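Local coordinates for uncharacterized protein (Bacteroides caccae, PDB 3NO2), which is of unknown function but folds as a six-bladed beta-propeller of the Mal s 1 allergenic protein-like family, at residues Thr166-Ala171 / Leu212-Gln217; Tyr227-Gln232 / Gly266-Ile271; Lys242-Val247 / Gln258-Val263. All blocks are in the same frame, centred on the assembly; numbering follows the deposited sequence.

In the fold
Contacts 1 and 2 are buried joints between blades of the propeller, near its middle. Contact 3 lies about 18 Å from the chain centre and holds one blade together at its partly exposed end. All three share the sheet of strands 214-220, 226-231, 246-249 and 255-259. Contact 1 joins its innermost strand to the preceding blade. Contact 2 joins its second strand to the segment leading into strand 270-274 of the closing blade. Contact 3 pairs its third and fourth strands, 246-249 and 255-259. Chemistry follows place: rings, sulfur, selenium and aliphatic groups carry contacts 1 and 2, while backbone and side-chain amides carry contact 3.

Contact 1 (Thr166-Ala171 / Leu212-Gln217); sequences TPFSSA and LFFVAQ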
ATOM      1  N   THR A 166       6.701   7.770   9.093  1.00  5.86           N
ATOM      2  CA  THR A 166       6.750   6.330   8.970  1.00  6.52           C
ATOM      3  C   THR A 166       6.360   5.959   7.542  1.00  5.98           C
ATOM      4  O   THR A 166       5.198   5.612   7.244  1.00  6.42           O
ATOM      5  CB  THR A 166       5.847   5.647  10.025  1.00  6.63           C
ATOM      6  OG1 THR A 166       4.559   6.293  10.105  1.00  7.83           O
ATOM      7  CG2 THR A 166       6.507   5.721  11.398  1.00  9.36           C
ATOM      8  N   PRO A 167       7.351   6.005   6.640  1.00  5.44           N
ATOM      9  CA  PRO A 167       7.053   5.792   5.211  1.00  5.83           C
ATOM     10  C   PRO A 167       6.398   4.425   4.957  1.00  5.39           C
ATOM     11  O   PRO A 167       6.876   3.396   5.435  1.00  5.69           O
ATOM     12  CB  PRO A 167       8.400   5.905   4.551  1.00  6.22           C
ATOM     13  CG  PRO A 167       9.146   6.898   5.482  1.00  7.46           C
ATOM     14  CD  PRO A 167       8.692   6.568   6.859  1.00  6.00           C
ATOM     15  N   PHE A 168       5.295   4.446   4.203  1.00  5.69           N
ATOM     16  CA  PHE A 168       4.382   3.318   4.042  1.00  5.29           C
ATOM     17  C   PHE A 168       4.386   2.672   2.659  1.00  5.65           C
ATOM     18  O   PHE A 168       4.169   1.454   2.553  1.00  5.62           O
ATOM     19  CB  PHE A 168       2.966   3.795   4.427  1.00  6.13           C
ATOM     20  CG  PHE A 168       1.893   2.750   4.247  1.00  5.81           C
ATOM     21  CD1 PHE A 168       1.582   1.869   5.270  1.00  5.66           C
ATOM     22  CD2 PHE A 168       1.200   2.618   3.065  1.00  4.53           C
ATOM     23  CE1 PHE A 168       0.614   0.875   5.118  1.00  7.14           C
ATOM     24  CE2 PHE A 168       0.257   1.625   2.918  1.00  4.87           C
ATOM     25  CZ  PHE A 168      -0.009   0.748   3.929  1.00  5.64           C
ATOM     26  N   SER A 169       4.594   3.449   1.596  1.00  5.51           N
ATOM     27  CA  SER A 169       4.438   2.964   0.245  1.00  5.47           C
ATOM     28  C   SER A 169       5.028   3.959  -0.724  1.00  5.72           C
ATOM     29  O   SER A 169       5.334   5.122  -0.312  1.00  8.43           O
ATOM     30  CB  SER A 169       2.959   2.747  -0.047  1.00  6.34           C
ATOM     31  OG  SER A 169       2.770   2.216  -1.363  1.00  5.38           O
ATOM     32  N   SER A 170       5.178   3.562  -1.974  1.00  5.99           N
ATOM     33  CA  SER A 170       5.522   4.478  -3.057  1.00  6.64           C
ATOM     34  C   SER A 170       4.617   4.164  -4.246  1.00  7.16           C
ATOM     35  O   SER A 170       4.153   3.040  -4.403  1.00  7.04           O
ATOM     36  CB  SER A 170       6.992   4.328  -3.440  1.00  8.45           C
ATOM     37  OG  SER A 170       7.303   3.096  -4.007  1.00  9.66           O
ATOM     38  N   ALA A 171       4.432   5.155  -5.089  1.00  6.81           N
ATOM     39  CA  ALA A 171       3.667   4.974  -6.330  1.00  7.16           C
ATOM     40  C   ALA A 171       4.240   5.907  -7.391  1.00  9.37           C
ATOM     41  O   ALA A 171       4.705   6.998  -7.103  1.00 11.15           O
ATOM     42  CB  ALA A 171       2.167   5.299  -6.145  1.00  9.09           C
ATOM     43  N   LEU A 212      -5.306  14.987   7.236  1.00  8.18           N
ATOM     44  CA  LEU A 212      -4.533  13.754   7.027  1.00  8.17           C
ATOM     45  C   LEU A 212      -4.063  13.199   8.349  1.00  8.00           C
ATOM     46  O   LEU A 212      -3.459  13.916   9.157  1.00  8.32           O
ATOM     47  CB  LEU A 212      -3.356  13.992   6.113  1.00  7.93           C
ATOM     48  CG  LEU A 212      -3.711  14.447   4.673  1.00  8.91           C
ATOM     49  CD1 LEU A 212      -2.457  14.818   3.865  1.00 10.23           C
ATOM     50  CD2 LEU A 212      -4.563  13.383   3.928  1.00 10.01           C
ATOM     51  N   PHE A 213      -4.407  11.930   8.572  1.00  6.77           N
ATOM     52  CA  PHE A 213      -3.978  11.170   9.754  1.00  6.62           C
ATOM     53  C   PHE A 213      -2.734  10.361   9.363  1.00  6.99           C
ATOM     54  O   PHE A 213      -1.704  10.969   9.088  1.00  7.56           O
ATOM     55  CB  PHE A 213      -5.162  10.353  10.254  1.00  6.91           C
ATOM     56  CG  PHE A 213      -6.242  11.219  10.850  1.00  7.24           C
ATOM     57  CD1 PHE A 213      -6.184  11.556  12.195  1.00 13.39           C
ATOM     58  CD2 PHE A 213      -7.207  11.805  10.099  1.00  8.99           C
ATOM     59  CE1 PHE A 213      -7.155  12.417  12.766  1.00 16.71           C
ATOM     60  CE2 PHE A 213      -8.155  12.643  10.673  1.00 10.91           C
ATOM     61  CZ  PHE A 213      -8.124  12.937  11.971  1.00 14.09           C
ATOM     62  N   PHE A 214      -2.821   9.029   9.257  1.00  6.06           N
ATOM     63  CA  PHE A 214      -1.673   8.253   8.773  1.00  5.46           C
ATOM     64  C   PHE A 214      -1.852   8.143   7.278  1.00  6.36           C
ATOM     65  O   PHE A 214      -2.818   7.535   6.799  1.00  6.15           O
ATOM     66  CB  PHE A 214      -1.688   6.871   9.446  1.00  6.09           C
ATOM     67  CG  PHE A 214      -0.581   5.941   9.029  1.00  6.38           C
ATOM     68  CD1 PHE A 214      -0.637   5.297   7.812  1.00  6.86           C
ATOM     69  CD2 PHE A 214       0.499   5.721   9.867  1.00  7.47           C
ATOM     70  CE1 PHE A 214       0.385   4.453   7.428  1.00  6.49           C
ATOM     71  CE2 PHE A 214       1.502   4.860   9.500  1.00  6.34           C
ATOM     72  CZ  PHE A 214       1.481   4.235   8.296  1.00  6.68           C
ATOM     73  N   VAL A 215      -0.933   8.710   6.527  1.00  5.65           N
ATOM     74  CA  VAL A 215      -1.000   8.713   5.055  1.00  4.92           C
ATOM     75  C   VAL A 215      -0.478   7.346   4.602  1.00  5.30           C
ATOM     76  O   VAL A 215       0.731   7.063   4.666  1.00  5.80           O
ATOM     77  CB  VAL A 215      -0.280   9.872   4.401  1.00  5.22           C
ATOM     78  CG1 VAL A 215      -0.323   9.752   2.869  1.00  7.20           C
ATOM     79  CG2 VAL A 215      -0.875  11.187   4.879  1.00  7.17           C
ATOM     80  N   ALA A 216      -1.419   6.476   4.230  1.00  5.21           N
ATOM     81  CA  ALA A 216      -1.179   5.077   3.812  1.00  5.11           C
ATOM     82  C   ALA A 216      -1.120   5.063   2.266  1.00  4.83           C
ATOM     83  O   ALA A 216      -0.562   5.973   1.637  1.00  5.91           O
ATOM     84  CB  ALA A 216      -2.171   4.122   4.455  1.00  5.80           C
ATOM     85  N   GLN A 217      -1.690   4.074   1.597  1.00  5.49           N
ATOM     86  CA  GLN A 217      -1.429   3.953   0.174  1.00  4.65           C
ATOM     87  C   GLN A 217      -1.952   5.153  -0.607  1.00  5.78           C
ATOM     88  O   GLN A 217      -3.083   5.646  -0.380  1.00  5.40           O
ATOM     89  CB  GLN A 217      -2.038   2.669  -0.398  1.00  6.02           C
ATOM     90  CG  GLN A 217      -1.542   2.328  -1.800  1.00  5.71           C
ATOM     91  CD  GLN A 217      -1.989   0.966  -2.279  1.00  5.25           C
ATOM     92  OE1 GLN A 217      -2.548   0.182  -1.498  1.00  5.71           O
ATOM     93  NE2 GLN A 217      -1.687   0.637  -3.540  1.00  6.41           N
TER
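Two neighbouring blades of the beta-propeller join here, where the loop leading into strand 169-172 meets strand 214-220. Phe-168 is the main side chain on its side. Its CG lies opposite the backbone N (chi1 177°), which carries the ring across to the chain of Phe-214 to Gln-217. Ala-216 sits over one face of this ring. The Ala-216 CB is 3.9 Å from the centroid of the Phe-168 ring and close to the ring normal, a CH-pi contact displaced toward the rim. Further along, Phe-168 CE2 comes to 3.4 Å from Gln-217 N.

The second aromatic of the joint is Phe-214. The two ring planes stand at 90°, with their centroids 5.7 Å apart. Phe-168 CD1 touches Phe-214 CE1 at 3.6 Å and lies near the plane of the Phe-214 ring, at its edge. The meeting of the two rings as a whole is oblique. Thr-166 adds its hydroxyl. Its OG1 is 3.4 Å from Phe-214 CE2 and is also hydrogen-bonded to Asp-184.

In a propeller the first strand of each blade lines the central axis. The touching parts here, 166-169 and 214-217, run 16° apart. They are not paired as one sheet: side chains fill the space between them. A bound citrate, probably from the crystallisation liquor, lies about 3 Å from the Phe-168 side chain, so this ring borders a place where a small molecule can sit. Toward the other end, Ser-169 OG comes only loosely to Gln-217 CG, at 4.3 Å. Both polar ends are held elsewhere: Ser-169 OG bonds to Gln-129, and Gln-217 OE1 is hydrogen-bonded to Thr-270 OG1 and also takes bonds from Gln-129 NE2 and Ile-271 N.

Contact 2 (Tyr227-Gln232 / Gly266-Ile271); sequences YICNWQ and GMISTI
Cys-229 is the central bump of this contact, and the chain of Ile-268 to Ile-271 forms the hollow that takes it. Its SG enters between two methyl branches, 3.7 Å from Ile-268 CG2 and 3.6 Å from Ile-271 CG2. Its CB rests on the backbone, 3.6 Å from Ile-268 O. On one side of this plug, Ile-271 turns its other branch to Tyr-227. CG1 is anti to the backbone N (chi1 -177°), and CD1 ends over one face of the Tyr-227 ring, 4.3 Å from the centroid, as a CH-pi contact.

On the other side, the indole of Trp-231 lies against Met-267, a selenomethionine. The CB of Met-267 is 3.5 Å from Trp-231 NE1. CG is anti to the carbonyl carbon (chi1 -59°) and chi2 is extended (-166°). This carries SE over a face of the indole, 4.6 Å from the centroid of its five-membered ring, a Met-aromatic contact. Ile-268 O meets the indole at its edge, near the ring plane. The indole NE1 bonds to Ser-12 O.

Strand 226-231 packs here on the loop and start of strand 270-274, which joins N-terminal strands in the closing blade of the beta-propeller.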
ATOM      1  N   TYR A 227      -5.987   8.774  -5.243  1.00  6.98           N
ATOM      2  CA  TYR A 227      -6.589   8.241  -4.022  1.00  5.37           C
ATOM      3  C   TYR A 227      -5.595   8.288  -2.897  1.00  5.75           C
ATOM      4  O   TYR A 227      -4.416   7.931  -3.086  1.00  6.68           O
ATOM      5  CB  TYR A 227      -7.069   6.792  -4.187  1.00  6.41           C
ATOM      6  CG  TYR A 227      -8.216   6.567  -5.145  1.00  7.23           C
ATOM      7  CD1 TYR A 227      -9.424   7.213  -5.021  1.00  8.95           C
ATOM      8  CD2 TYR A 227      -8.104   5.629  -6.144  1.00  7.36           C
ATOM      9  CE1 TYR A 227     -10.456   6.982  -5.924  1.00 10.20           C
ATOM     10  CE2 TYR A 227      -9.127   5.405  -7.043  1.00 10.16           C
ATOM     11  CZ  TYR A 227     -10.297   6.070  -6.923  1.00  8.79           C
ATOM     12  OH  TYR A 227     -11.354   5.828  -7.816  1.00 10.87           O
ATOM     13  N   ILE A 228      -6.070   8.682  -1.720  1.00  6.43           N
ATOM     14  CA  ILE A 228      -5.277   8.689  -0.488  1.00  6.23           C
ATOM     15  C   ILE A 228      -6.049   7.899   0.548  1.00  4.53           C
ATOM     16  O   ILE A 228      -7.175   8.246   0.914  1.00  5.48           O
ATOM     17  CB  ILE A 228      -5.016  10.113   0.016  1.00  6.01           C
ATOM     18  CG1 ILE A 228      -4.371  10.975  -1.056  1.00  7.63           C
ATOM     19  CG2 ILE A 228      -4.199  10.057   1.318  1.00  8.07           C
ATOM     20  CD1 ILE A 228      -4.313  12.474  -0.685  1.00 10.42           C
ATOM     21  N   CYS A 229      -5.429   6.847   1.073  1.00  4.89           N
ATOM     22  CA  CYS A 229      -5.940   6.060   2.175  1.00  5.46           C
ATOM     23  C   CYS A 229      -5.549   6.776   3.490  1.00  5.69           C
ATOM     24  O   CYS A 229      -4.373   6.920   3.796  1.00  7.01           O
ATOM     25  CB  CYS A 229      -5.415   4.642   2.168  1.00  5.65           C
ATOM     26  SG  CYS A 229      -5.854   3.704   0.684  1.00  6.18           S
ATOM     27  N   ASN A 230      -6.567   7.280   4.182  1.00  5.26           N
ATOM     28  CA  ASN A 230      -6.392   8.171   5.326  1.00  5.40           C
ATOM     29  C   ASN A 230      -6.650   7.434   6.625  1.00  5.77           C
ATOM     30  O   ASN A 230      -7.722   7.515   7.211  1.00  5.74           O
ATOM     31  CB  ASN A 230      -7.381   9.340   5.174  1.00  5.12           C
ATOM     32  CG  ASN A 230      -7.121  10.471   6.132  1.00  7.05           C
ATOM     33  OD1 ASN A 230      -5.986  10.658   6.570  1.00  7.68           O
ATOM     34  ND2 ASN A 230      -8.167  11.224   6.514  1.00  7.03           N
ATOM     35  N   TRP A 231      -5.659   6.642   7.048  1.00  5.86           N
ATOM     36  CA  TRP A 231      -5.852   5.628   8.076  1.00  5.18           C
ATOM     37  C   TRP A 231      -5.799   6.280   9.461  1.00  6.14           C
ATOM     38  O   TRP A 231      -4.851   7.022   9.789  1.00  6.37           O
ATOM     39  CB  TRP A 231      -4.763   4.556   7.894  1.00  5.51           C
ATOM     40  CG  TRP A 231      -4.902   3.343   8.785  1.00  5.69           C
ATOM     41  CD1 TRP A 231      -5.686   2.243   8.570  1.00  5.72           C
ATOM     42  CD2 TRP A 231      -4.229   3.094  10.021  1.00  5.96           C
ATOM     43  NE1 TRP A 231      -5.544   1.347   9.579  1.00  5.95           N
ATOM     44  CE2 TRP A 231      -4.649   1.831  10.479  1.00  5.79           C
ATOM     45  CE3 TRP A 231      -3.284   3.790  10.750  1.00  7.55           C
ATOM     46  CZ2 TRP A 231      -4.162   1.272  11.640  1.00  7.77           C
ATOM     47  CZ3 TRP A 231      -2.794   3.216  11.946  1.00  8.05           C
ATOM     48  CH2 TRP A 231      -3.241   2.004  12.364  1.00  7.69           C
ATOM     49  N   GLN A 232      -6.789   5.971  10.267  1.00  6.15           N
ATOM     50  CA  GLN A 232      -7.058   6.688  11.504  1.00  6.49           C
ATOM     51  C   GLN A 232      -6.702   5.924  12.783  1.00  8.36           C
ATOM     52  O   GLN A 232      -7.055   6.364  13.886  1.00  9.82           O
ATOM     53  CB  GLN A 232      -8.512   7.163  11.537  1.00  7.87           C
ATOM     54  CG  GLN A 232      -8.753   8.196  10.397  1.00  8.34           C
ATOM     55  CD  GLN A 232     -10.195   8.487  10.115  1.00  8.21           C
ATOM     56  OE1 GLN A 232     -11.006   8.626  11.022  1.00  9.48           O
ATOM     57  NE2 GLN A 232     -10.516   8.649   8.817  1.00  7.62           N
ATOM     58  N   GLY A 266     -14.482  -0.078   7.578  1.00 11.03           N
ATOM     59  CA  GLY A 266     -13.340  -0.202   8.468  1.00  9.90           C
ATOM     60  C   GLY A 266     -12.217   0.741   8.061  1.00 10.04           C
ATOM     61  O   GLY A 266     -12.304   1.501   7.081  1.00 10.99           O
HETATM   62  N   MSE A 267     -11.134   0.673   8.795  1.00  6.60           N
HETATM   63  CA  MSE A 267      -9.974   1.489   8.536  1.00  7.49           C
HETATM   64  C   MSE A 267      -9.248   0.967   7.303  1.00  8.00           C
HETATM   65  O   MSE A 267      -8.989  -0.226   7.170  1.00 10.01           O
HETATM   66  CB  MSE A 267      -9.068   1.494   9.732  1.00  7.87           C
HETATM   67  CG  MSE A 267      -9.738   2.029  10.990  1.00  6.17           C
HETATM   68 SE   MSE A 267      -8.530   2.453  12.417  0.75 11.26          SE
HETATM   69  CE  MSE A 267      -8.133   0.688  12.826  1.00 16.23           C
ATOM     70  N   ILE A 268      -9.019   1.835   6.335  1.00  5.51           N
ATOM     71  CA  ILE A 268      -8.434   1.504   5.044  1.00  5.62           C
ATOM     72  C   ILE A 268      -7.004   2.015   4.982  1.00  4.18           C
ATOM     73  O   ILE A 268      -6.714   3.197   5.199  1.00  5.31           O
ATOM     74  CB  ILE A 268      -9.275   2.120   3.923  1.00  5.13           C
ATOM     75  CG1 ILE A 268     -10.664   1.477   3.880  1.00  6.00           C
ATOM     76  CG2 ILE A 268      -8.557   1.945   2.558  1.00  6.43           C
ATOM     77  CD1 ILE A 268     -11.666   2.199   2.945  1.00  7.87           C
ATOM     78  N   SER A 269      -6.064   1.114   4.645  1.00  4.96           N
ATOM     79  CA  SER A 269      -4.677   1.491   4.388  1.00  5.36           C
ATOM     80  C   SER A 269      -4.219   1.122   2.988  1.00  5.47           C
ATOM     81  O   SER A 269      -3.131   1.524   2.589  1.00  4.95           O
ATOM     82  CB  SER A 269      -3.698   0.932   5.412  1.00  6.84           C
ATOM     83  OG  SER A 269      -3.731  -0.483   5.413  1.00  8.61           O
ATOM     84  N   THR A 270      -5.046   0.398   2.217  1.00  4.68           N
ATOM     85  CA  THR A 270      -4.664  -0.092   0.898  1.00  4.57           C
ATOM     86  C   THR A 270      -5.881  -0.118  -0.017  1.00  4.56           C
ATOM     87  O   THR A 270      -7.003  -0.404   0.418  1.00  5.43           O
ATOM     88  CB  THR A 270      -3.955  -1.468   1.011  1.00  4.70           C
ATOM     89  OG1 THR A 270      -3.626  -2.002  -0.282  1.00  5.62           O
ATOM     90  CG2 THR A 270      -4.772  -2.508   1.771  1.00  5.63           C
ATOM     91  N   ILE A 271      -5.624   0.119  -1.299  1.00  5.47           N
ATOM     92  CA  ILE A 271      -6.671   0.202  -2.327  1.00  5.75           C
ATOM     93  C   ILE A 271      -6.142  -0.249  -3.660  1.00  5.78           C
ATOM     94  O   ILE A 271      -4.990   0.017  -3.975  1.00  5.91           O
ATOM     95  CB  ILE A 271      -7.202   1.648  -2.431  1.00  5.71           C
ATOM     96  CG1 ILE A 271      -8.341   1.779  -3.413  1.00  7.31           C
ATOM     97  CG2 ILE A 271      -6.087   2.641  -2.795  1.00  7.81           C
ATOM     98  CD1 ILE A 271      -9.159   3.066  -3.226  1.00  9.25           C
TER

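Contact 3 (Lys242-Val247 / Gln258-Val263); sequences KHPQLV and QLNDKV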
ATOM      1  N   LYS A 242     -15.858  13.193  11.837  1.00 16.13           N
ATOM      2  CA  LYS A 242     -16.216  12.538  10.546  1.00 13.18           C
ATOM      3  C   LYS A 242     -15.130  12.888   9.528  1.00 11.05           C
ATOM      4  O   LYS A 242     -15.270  13.750   8.643  1.00 10.71           O
ATOM      5  CB  LYS A 242     -17.611  12.947  10.073  1.00 16.12           C
ATOM      6  CG  LYS A 242     -18.702  12.503  11.053  1.00 21.63           C
ATOM      7  CD  LYS A 242     -20.028  13.167  10.732  1.00 26.16           C
ATOM      8  CE  LYS A 242     -21.036  12.968  11.873  1.00 34.89           C
ATOM      9  NZ  LYS A 242     -21.352  11.536  12.023  1.00 36.98           N
ATOM     10  N   HIS A 243     -14.016  12.170   9.696  1.00  9.54           N
ATOM     11  CA  HIS A 243     -12.864  12.280   8.827  1.00  8.45           C
ATOM     12  C   HIS A 243     -12.867  11.115   7.854  1.00  6.78           C
ATOM     13  O   HIS A 243     -13.041   9.977   8.265  1.00  8.09           O
ATOM     14  CB  HIS A 243     -11.593  12.229   9.651  1.00  9.62           C
ATOM     15  CG  HIS A 243     -11.532  13.313  10.672  1.00 10.16           C
ATOM     16  ND1 HIS A 243     -11.314  14.617  10.323  1.00 11.69           N
ATOM     17  CD2 HIS A 243     -11.732  13.290  12.011  1.00 14.48           C
ATOM     18  CE1 HIS A 243     -11.344  15.366  11.419  1.00 14.07           C
ATOM     19  NE2 HIS A 243     -11.589  14.584  12.450  1.00 13.89           N
ATOM     20  N   PRO A 244     -12.777  11.397   6.561  1.00  6.33           N
ATOM     21  CA  PRO A 244     -12.913  10.316   5.593  1.00  7.26           C
ATOM     22  C   PRO A 244     -11.825   9.256   5.686  1.00  6.81           C
ATOM     23  O   PRO A 244     -10.640   9.550   5.904  1.00  5.81           O
ATOM     24  CB  PRO A 244     -12.830  11.026   4.244  1.00  7.15           C
ATOM     25  CG  PRO A 244     -12.085  12.306   4.524  1.00  7.52           C
ATOM     26  CD  PRO A 244     -12.529  12.704   5.910  1.00  7.19           C
ATOM     27  N   GLN A 245     -12.250   8.011   5.518  1.00  5.81           N
ATOM     28  CA  GLN A 245     -11.337   6.904   5.423  1.00  5.92           C
ATOM     29  C   GLN A 245     -10.517   6.919   4.147  1.00  5.54           C
ATOM     30  O   GLN A 245      -9.367   6.427   4.103  1.00  6.02           O
ATOM     31  CB  GLN A 245     -12.056   5.570   5.517  1.00  6.30           C
ATOM     32  CG  GLN A 245     -12.701   5.218   6.844  1.00  6.58           C
ATOM     33  CD  GLN A 245     -13.867   6.096   7.225  1.00  7.57           C
ATOM     34  OE1 GLN A 245     -14.715   6.383   6.365  1.00  7.39           O
ATOM     35  NE2 GLN A 245     -13.925   6.551   8.486  1.00  8.34           N
ATOM     36  N   LEU A 246     -11.071   7.466   3.089  1.00  6.78           N
ATOM     37  CA  LEU A 246     -10.522   7.391   1.755  1.00  5.41           C
ATOM     38  C   LEU A 246     -10.988   8.652   1.023  1.00  6.74           C
ATOM     39  O   LEU A 246     -12.154   9.016   1.098  1.00  6.84           O
ATOM     40  CB  LEU A 246     -11.016   6.127   1.042  1.00  6.03           C
ATOM     41  CG  LEU A 246     -10.651   6.008  -0.414  1.00  6.37           C
ATOM     42  CD1 LEU A 246      -9.136   5.846  -0.572  1.00  8.62           C
ATOM     43  CD2 LEU A 246     -11.409   4.829  -1.102  1.00  7.30           C
ATOM     44  N   VAL A 247     -10.053   9.354   0.365  1.00  6.04           N
ATOM     45  CA  VAL A 247     -10.391  10.486  -0.496  1.00  5.96           C
ATOM     46  C   VAL A 247      -9.813  10.299  -1.867  1.00  6.89           C
ATOM     47  O   VAL A 247      -8.768   9.645  -2.055  1.00  7.36           O
ATOM     48  CB  VAL A 247      -9.920  11.849   0.086  1.00  6.90           C
ATOM     49  CG1 VAL A 247     -10.594  12.135   1.433  1.00  7.59           C
ATOM     50  CG2 VAL A 247      -8.400  11.938   0.207  1.00  7.98           C
ATOM     51  N   GLN A 258     -15.252  10.944  -1.576  1.00  6.16           N
ATOM     52  CA  GLN A 258     -14.722  10.342  -0.380  1.00  6.81           C
ATOM     53  C   GLN A 258     -15.624   9.273   0.176  1.00  5.68           C
ATOM     54  O   GLN A 258     -16.833   9.281  -0.078  1.00  6.12           O
ATOM     55  CB  GLN A 258     -14.489  11.413   0.709  1.00  6.75           C
ATOM     56  CG  GLN A 258     -15.784  12.089   1.223  1.00  6.25           C
ATOM     57  CD  GLN A 258     -15.454  13.253   2.095  1.00  6.90           C
ATOM     58  OE1 GLN A 258     -15.288  13.118   3.329  1.00  6.85           O
ATOM     59  NE2 GLN A 258     -15.363  14.455   1.477  1.00  5.92           N
ATOM     60  N   LEU A 259     -15.022   8.381   0.964  1.00  5.92           N
ATOM     61  CA  LEU A 259     -15.733   7.498   1.886  1.00  6.97           C
ATOM     62  C   LEU A 259     -15.563   8.052   3.283  1.00  5.99           C
ATOM     63  O   LEU A 259     -14.413   8.349   3.685  1.00  6.22           O
ATOM     64  CB  LEU A 259     -15.139   6.071   1.865  1.00  6.88           C
ATOM     65  CG  LEU A 259     -15.201   5.353   0.531  1.00  6.78           C
ATOM     66  CD1 LEU A 259     -14.606   3.947   0.672  1.00  8.40           C
ATOM     67  CD2 LEU A 259     -16.635   5.300  -0.065  1.00  7.20           C
ATOM     68  N   ASN A 260     -16.657   8.252   3.997  1.00  6.13           N
ATOM     69  CA  ASN A 260     -16.634   8.923   5.285  1.00  6.81           C
ATOM     70  C   ASN A 260     -17.752   8.342   6.153  1.00  9.01           C
ATOM     71  O   ASN A 260     -18.839   8.932   6.302  1.00  8.52           O
ATOM     72  CB  ASN A 260     -16.797  10.444   5.097  1.00  6.51           C
ATOM     73  CG  ASN A 260     -16.496  11.232   6.355  1.00  8.42           C
ATOM     74  OD1 ASN A 260     -16.330  10.672   7.445  1.00  8.60           O
ATOM     75  ND2 ASN A 260     -16.371  12.544   6.208  1.00  9.61           N
ATOM     76  N   ASP A 261     -17.494   7.182   6.736  1.00  7.88           N
ATOM     77  CA  ASP A 261     -18.465   6.483   7.578  1.00  8.23           C
ATOM     78  C   ASP A 261     -17.682   5.389   8.304  1.00  8.96           C
ATOM     79  O   ASP A 261     -17.375   4.359   7.751  1.00  8.69           O
ATOM     80  CB  ASP A 261     -19.597   5.927   6.752  1.00  8.34           C
ATOM     81  CG  ASP A 261     -20.730   5.393   7.617  1.00 12.01           C
ATOM     82  OD1 ASP A 261     -20.420   4.928   8.729  1.00 11.53           O
ATOM     83  OD2 ASP A 261     -21.902   5.388   7.177  1.00 11.94           O
ATOM     84  N   LYS A 262     -17.337   5.708   9.557  1.00  9.86           N
ATOM     85  CA  LYS A 262     -16.478   4.843  10.340  1.00 12.80           C
ATOM     86  C   LYS A 262     -17.211   3.622  10.877  1.00 14.70           C
ATOM     87  O   LYS A 262     -16.565   2.757  11.453  1.00 16.60           O
ATOM     88  CB  LYS A 262     -15.834   5.643  11.511  1.00 14.07           C
ATOM     89  CG  LYS A 262     -16.814   6.046  12.619  1.00 21.14           C
ATOM     90  CD  LYS A 262     -16.173   7.057  13.614  1.00 24.17           C
ATOM     91  CE  LYS A 262     -17.238   7.925  14.285  1.00 36.11           C
ATOM     92  NZ  LYS A 262     -17.619   9.148  13.462  1.00 32.65           N
ATOM     93  N   VAL A 263     -18.535   3.552  10.715  1.00 13.67           N
ATOM     94  CA  VAL A 263     -19.319   2.352  11.043  1.00 16.00           C
ATOM     95  C   VAL A 263     -19.431   1.439   9.828  1.00 15.44           C
ATOM     96  O   VAL A 263     -19.225   0.212   9.875  1.00 16.99           O
ATOM     97  CB  VAL A 263     -20.719   2.755  11.594  1.00 17.60           C
ATOM     98  CG1 VAL A 263     -21.567   1.518  11.828  1.00 20.97           C
ATOM     99  CG2 VAL A 263     -20.575   3.569  12.911  1.00 21.05           C
TER
HETATM  100  O   HOH W   1     -15.607   8.887   9.492  1.00 10.57           O
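The two segments pair antiparallel at the open end of the hairpin of strands 246-249 and 255-259, where Gln-245 and Leu-246 both face Leu-259 in a classic beta bulge. Leu-259 N donates to Leu-246 O at 2.9 Å, while the bond from Gln-245 N to Leu-259 O is weak and bent (122°). Leu-246 and Leu-259 lie side by side on one face of the sheet, with Leu-246 CD2 3.8 Å from Leu-259 CD1.

Beyond the strands, side-chain amides take over. The chain of Gln-245 folds back at chi2 (67°), and its OE1 accepts from Asp-261 N at 2.9 Å in a nearly straight bond. Asn-260, on the other segment, reaches toward Lys-242. Its ND2 donates to Lys-242 O at 2.9 Å, from above the carbonyl plane, and also to Gln-258 OE1 at 3.1 Å. That oxygen lies against the ring of Pro-244, 3.4 Å from CB of Pro-244. A water accepts from Gln-245 NE2 and probably donates to Asn-260 OD1, linking the two amides. Asp-261 OD1 accepts from Val-263 N in an Asx turn and also from Lys-264 N.

Two amide side chains thus carry the pairing past the last regular bridge. Asn-260 ND2 gives two bonds and Gln-245 OE1 takes one from a backbone N-H, so the flips of both amides are probably fixed.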